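Local coordinates for protein P35 antigen (Borrelia burgdorferi, PDB 4ALY) that serves as an outer surface lipoprotein of the Lyme disease spirochaete, critical for establishing infection after a tick bite, at residues A[79-90]-A[181-189]. Residues are numbered along the deposited sequence; the frame is centred on the assembly and turned at random.
Sequences ILDRSENIIQIS and MEEISAKIL
S83 and S185 meet where segment 79-90 of helix 70-95 crosses segment 181-189 of helix 163-189, at 123° between their N-to-C directions, in a helix-helix contact of the all-helical body of this lipoprotein. Two small residues at a crossing let backbones come close, and here the CA atoms of the two serines lie 4.5 Å apart. Each hydroxyl turns back into its own helix: S185 OG, anti to its carbonyl carbon (chi1 -58°), binds M181 O at 2.8 Å, and S83 OG binds I79 O, approaching that carbonyl from the face opposite S83 N. With each hydroxyl bonded inside its own helix, the CB carbons and the oxygens can pack against the facing segment; S185 CB rests on S83 O at 3.5 Å, and I188 lays its CG2 and CD1 methyls against S83 OG. Knobs-into-holes packing flanks the pair. I87 sits among E182, S185, A186 and L189, while L189 enters the hole formed by L80, S83, E84 and I87; the two knobs slide past each other in opposite directions, I87 CG1 lying 3.8 Å from L189 CD1. E84 folds about its CB-CG bond (chi2 65°), bringing OE1 to 3.4 Å from L189 CD2, the two side chains crossing at about a right angle. Past the serines, I86 sets CD1 crosswise against M181 CE at 3.8 Å. No direct hydrogen bond joins the two segments, but a water donates to both I86 O, at 2.9 Å, and E182 OE2, giving the carboxylate a bridge to the facing backbone. The same E182 forms a salt bridge through OE1 with R133 of helix 129-137, which probably favours its charged form. Helix 200-233 closes over I79 and S83 with L206, Y207 and F210, and helix 254-275 touches helix 163-189 at I184, through T271.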
loop_
_atom_site.group_PDB
_atom_site.type_symbol
_atom_site.label_atom_id
_atom_site.label_comp_id
_atom_site.label_asym_id
_atom_site.label_seq_id
_atom_site.Cartn_x
_atom_site.Cartn_y
_atom_site.Cartn_z
ATOM N N ILE A 79 6.289 -3.007 19.554
ATOM C CA ILE A 79 4.977 -2.858 18.933
ATOM C C ILE A 79 4.418 -1.421 18.961
ATOM O O ILE A 79 3.840 -0.937 17.968
ATOM C CB ILE A 79 3.984 -3.794 19.613
ATOM C CG1 ILE A 79 4.275 -5.247 19.204
ATOM C CG2 ILE A 79 2.523 -3.367 19.356
ATOM C CD1 ILE A 79 3.720 -6.232 20.222
ATOM N N LEU A 80 4.577 -0.745 20.102
ATOM C CA LEU A 80 4.118 0.633 20.236
ATOM C C LEU A 80 4.968 1.601 19.429
ATOM O O LEU A 80 4.413 2.577 18.926
ATOM C CB LEU A 80 4.072 1.089 21.695
ATOM C CG LEU A 80 2.919 0.557 22.546
ATOM C CD1 LEU A 80 2.852 1.314 23.872
ATOM C CD2 LEU A 80 1.607 0.596 21.773
ATOM N N ASP A 81 6.282 1.348 19.333
ATOM C CA ASP A 81 7.124 2.139 18.467
ATOM C C ASP A 81 6.705 1.949 16.973
ATOM O O ASP A 81 6.380 2.939 16.321
ATOM C CB ASP A 81 8.627 1.850 18.663
ATOM C CG ASP A 81 9.127 2.165 20.080
ATOM O OD1 ASP A 81 8.388 2.818 20.892
ATOM O OD2 ASP A 81 10.260 1.708 20.392
ATOM N N ARG A 82 6.701 0.697 16.469
ATOM C CA ARG A 82 6.210 0.365 15.148
ATOM C C ARG A 82 4.835 1.008 14.800
ATOM O O ARG A 82 4.731 1.664 13.755
ATOM C CB ARG A 82 6.278 -1.143 14.866
ATOM C CG ARG A 82 7.671 -1.597 14.408
ATOM C CD ARG A 82 7.862 -3.124 14.269
ATOM N NE ARG A 82 7.742 -3.580 12.866
ATOM C CZ ARG A 82 8.702 -4.192 12.164
ATOM N NH1 ARG A 82 9.866 -4.459 12.744
ATOM N NH2 ARG A 82 8.491 -4.553 10.895
ATOM N N SER A 83 3.843 0.911 15.690
ATOM C CA SER A 83 2.512 1.591 15.522
ATOM C C SER A 83 2.559 3.131 15.563
ATOM O O SER A 83 1.811 3.826 14.854
ATOM C CB SER A 83 1.491 1.157 16.596
ATOM O OG SER A 83 1.239 -0.224 16.557
ATOM N N GLU A 84 3.419 3.662 16.421
ATOM C CA GLU A 84 3.578 5.097 16.534
ATOM C C GLU A 84 4.212 5.567 15.250
ATOM O O GLU A 84 3.664 6.454 14.636
ATOM C CB GLU A 84 4.454 5.489 17.734
ATOM C CG GLU A 84 4.185 6.884 18.233
ATOM C CD GLU A 84 2.780 7.037 18.794
ATOM O OE1 GLU A 84 2.435 6.264 19.721
ATOM O OE2 GLU A 84 2.036 7.939 18.320
ATOM N N ASN A 85 5.332 4.957 14.845
ATOM C CA ASN A 85 6.047 5.335 13.619
ATOM C C ASN A 85 5.155 5.390 12.327
ATOM O O ASN A 85 5.247 6.356 11.536
ATOM C CB ASN A 85 7.294 4.495 13.442
ATOM C CG ASN A 85 8.168 4.957 12.295
ATOM O OD1 ASN A 85 8.547 6.137 12.199
ATOM N ND2 ASN A 85 8.528 4.020 11.415
ATOM N N ILE A 86 4.211 4.452 12.197
ATOM C CA ILE A 86 3.352 4.418 11.049
ATOM C C ILE A 86 2.346 5.544 11.046
ATOM O O ILE A 86 2.112 6.167 9.991
ATOM C CB ILE A 86 2.724 3.029 10.882
ATOM C CG1 ILE A 86 3.813 2.094 10.343
ATOM C CG2 ILE A 86 1.500 3.039 9.969
ATOM C CD1 ILE A 86 3.439 0.636 10.485
ATOM N N ILE A 87 1.760 5.831 12.198
ATOM C CA ILE A 87 0.881 6.988 12.322
ATOM C C ILE A 87 1.647 8.327 12.145
ATOM O O ILE A 87 1.129 9.234 11.497
ATOM C CB ILE A 87 -0.021 6.898 13.581
ATOM C CG1 ILE A 87 -0.834 5.611 13.535
ATOM C CG2 ILE A 87 -0.970 8.117 13.743
ATOM C CD1 ILE A 87 -2.032 5.623 12.575
ATOM N N GLN A 88 2.880 8.438 12.624
ATOM C CA GLN A 88 3.555 9.745 12.568
ATOM C C GLN A 88 3.795 10.036 11.105
ATOM O O GLN A 88 3.300 10.999 10.594
ATOM C CB GLN A 88 4.879 9.876 13.373
ATOM C CG GLN A 88 5.014 9.105 14.692
ATOM C CD GLN A 88 4.559 9.848 15.993
ATOM O OE1 GLN A 88 3.379 10.248 16.133
ATOM N NE2 GLN A 88 5.488 9.965 16.975
ATOM N N ILE A 89 4.543 9.174 10.450
ATOM C CA ILE A 89 4.727 9.134 8.996
ATOM C C ILE A 89 3.445 9.489 8.221
ATOM O O ILE A 89 3.445 10.391 7.397
ATOM C CB ILE A 89 5.297 7.773 8.558
ATOM C CG1 ILE A 89 6.724 7.591 9.101
ATOM C CG2 ILE A 89 5.318 7.666 7.048
ATOM C CD1 ILE A 89 7.363 6.184 8.857
ATOM N N SER A 90 2.331 8.845 8.524
ATOM C CA SER A 90 1.112 9.181 7.779
ATOM C C SER A 90 0.631 10.620 7.926
ATOM O O SER A 90 0.043 11.149 6.969
ATOM C CB SER A 90 -0.024 8.215 8.053
ATOM O OG SER A 90 -0.811 8.715 9.091
ATOM N N MET A 181 -1.451 -1.354 7.053
ATOM C CA MET A 181 -0.517 -0.939 8.111
ATOM C C MET A 181 -1.101 0.130 9.044
ATOM O O MET A 181 -0.807 0.154 10.254
ATOM C CB MET A 181 0.810 -0.453 7.534
ATOM C CG MET A 181 1.587 -1.515 6.764
ATOM S SD MET A 181 2.889 -0.803 5.735
ATOM C CE MET A 181 4.184 -0.574 6.939
ATOM N N GLU A 182 -1.951 0.998 8.494
ATOM C CA GLU A 182 -2.412 2.143 9.261
ATOM C C GLU A 182 -3.694 1.828 10.043
ATOM O O GLU A 182 -3.949 2.435 11.082
ATOM C CB GLU A 182 -2.584 3.390 8.366
ATOM C CG GLU A 182 -1.315 3.679 7.601
ATOM C CD GLU A 182 -1.302 4.990 6.841
ATOM O OE1 GLU A 182 -2.380 5.614 6.691
ATOM O OE2 GLU A 182 -0.188 5.366 6.378
ATOM N N GLU A 183 -4.508 0.904 9.559
ATOM C CA GLU A 183 -5.706 0.530 10.292
ATOM C C GLU A 183 -5.250 -0.225 11.543
ATOM O O GLU A 183 -5.731 0.034 12.682
ATOM C CB GLU A 183 -6.536 -0.439 9.484
ATOM C CG GLU A 183 -7.440 0.161 8.442
ATOM C CD GLU A 183 -8.269 -0.920 7.780
ATOM O OE1 GLU A 183 -8.947 -1.692 8.505
ATOM O OE2 GLU A 183 -8.229 -1.036 6.562
ATOM N N ILE A 184 -4.324 -1.151 11.313
ATOM C CA ILE A 184 -3.746 -1.966 12.366
ATOM C C ILE A 184 -2.992 -1.092 13.389
ATOM O O ILE A 184 -3.137 -1.340 14.551
ATOM C CB ILE A 184 -2.890 -3.127 11.793
ATOM C CG1 ILE A 184 -3.789 -4.286 11.387
ATOM C CG2 ILE A 184 -1.762 -3.577 12.739
ATOM C CD1 ILE A 184 -3.169 -5.123 10.299
ATOM N N SER A 185 -2.236 -0.068 12.982
ATOM C CA SER A 185 -1.577 0.772 13.968
ATOM C C SER A 185 -2.575 1.594 14.784
ATOM O O SER A 185 -2.350 1.826 15.965
ATOM C CB SER A 185 -0.528 1.674 13.338
ATOM O OG SER A 185 0.436 0.928 12.653
ATOM N N ALA A 186 -3.667 2.030 14.152
ATOM C CA ALA A 186 -4.708 2.802 14.828
ATOM C C ALA A 186 -5.474 1.896 15.789
ATOM O O ALA A 186 -5.746 2.304 16.923
ATOM C CB ALA A 186 -5.661 3.480 13.824
ATOM N N LYS A 187 -5.814 0.681 15.338
ATOM C CA LYS A 187 -6.378 -0.332 16.231
ATOM C C LYS A 187 -5.576 -0.522 17.521
ATOM O O LYS A 187 -6.135 -0.458 18.602
ATOM C CB LYS A 187 -6.590 -1.668 15.507
ATOM C CG LYS A 187 -7.921 -1.679 14.780
ATOM C CD LYS A 187 -8.121 -2.892 13.896
ATOM C CE LYS A 187 -9.610 -2.867 13.542
ATOM N NZ LYS A 187 -9.992 -3.594 12.303
ATOM N N ILE A 188 -4.271 -0.743 17.388
ATOM C CA ILE A 188 -3.393 -1.067 18.509
ATOM C C ILE A 188 -3.266 0.117 19.458
ATOM O O ILE A 188 -3.443 -0.051 20.669
ATOM C CB ILE A 188 -1.967 -1.489 18.031
ATOM C CG1 ILE A 188 -2.009 -2.857 17.347
ATOM C CG2 ILE A 188 -0.925 -1.395 19.167
ATOM C CD1 ILE A 188 -0.651 -3.312 16.868
ATOM N N LEU A 189 -2.935 1.296 18.917
ATOM C CA LEU A 189 -2.814 2.538 19.703
ATOM C C LEU A 189 -4.121 2.962 20.372
ATOM O O LEU A 189 -4.112 3.597 21.428
ATOM C CB LEU A 189 -2.298 3.674 18.842
ATOM C CG LEU A 189 -0.898 3.649 18.244
ATOM C CD1 LEU A 189 -0.818 4.827 17.276
ATOM C CD2 LEU A 189 0.218 3.751 19.288
HETATM O O HOH W 1 2.393 5.517 7.204
#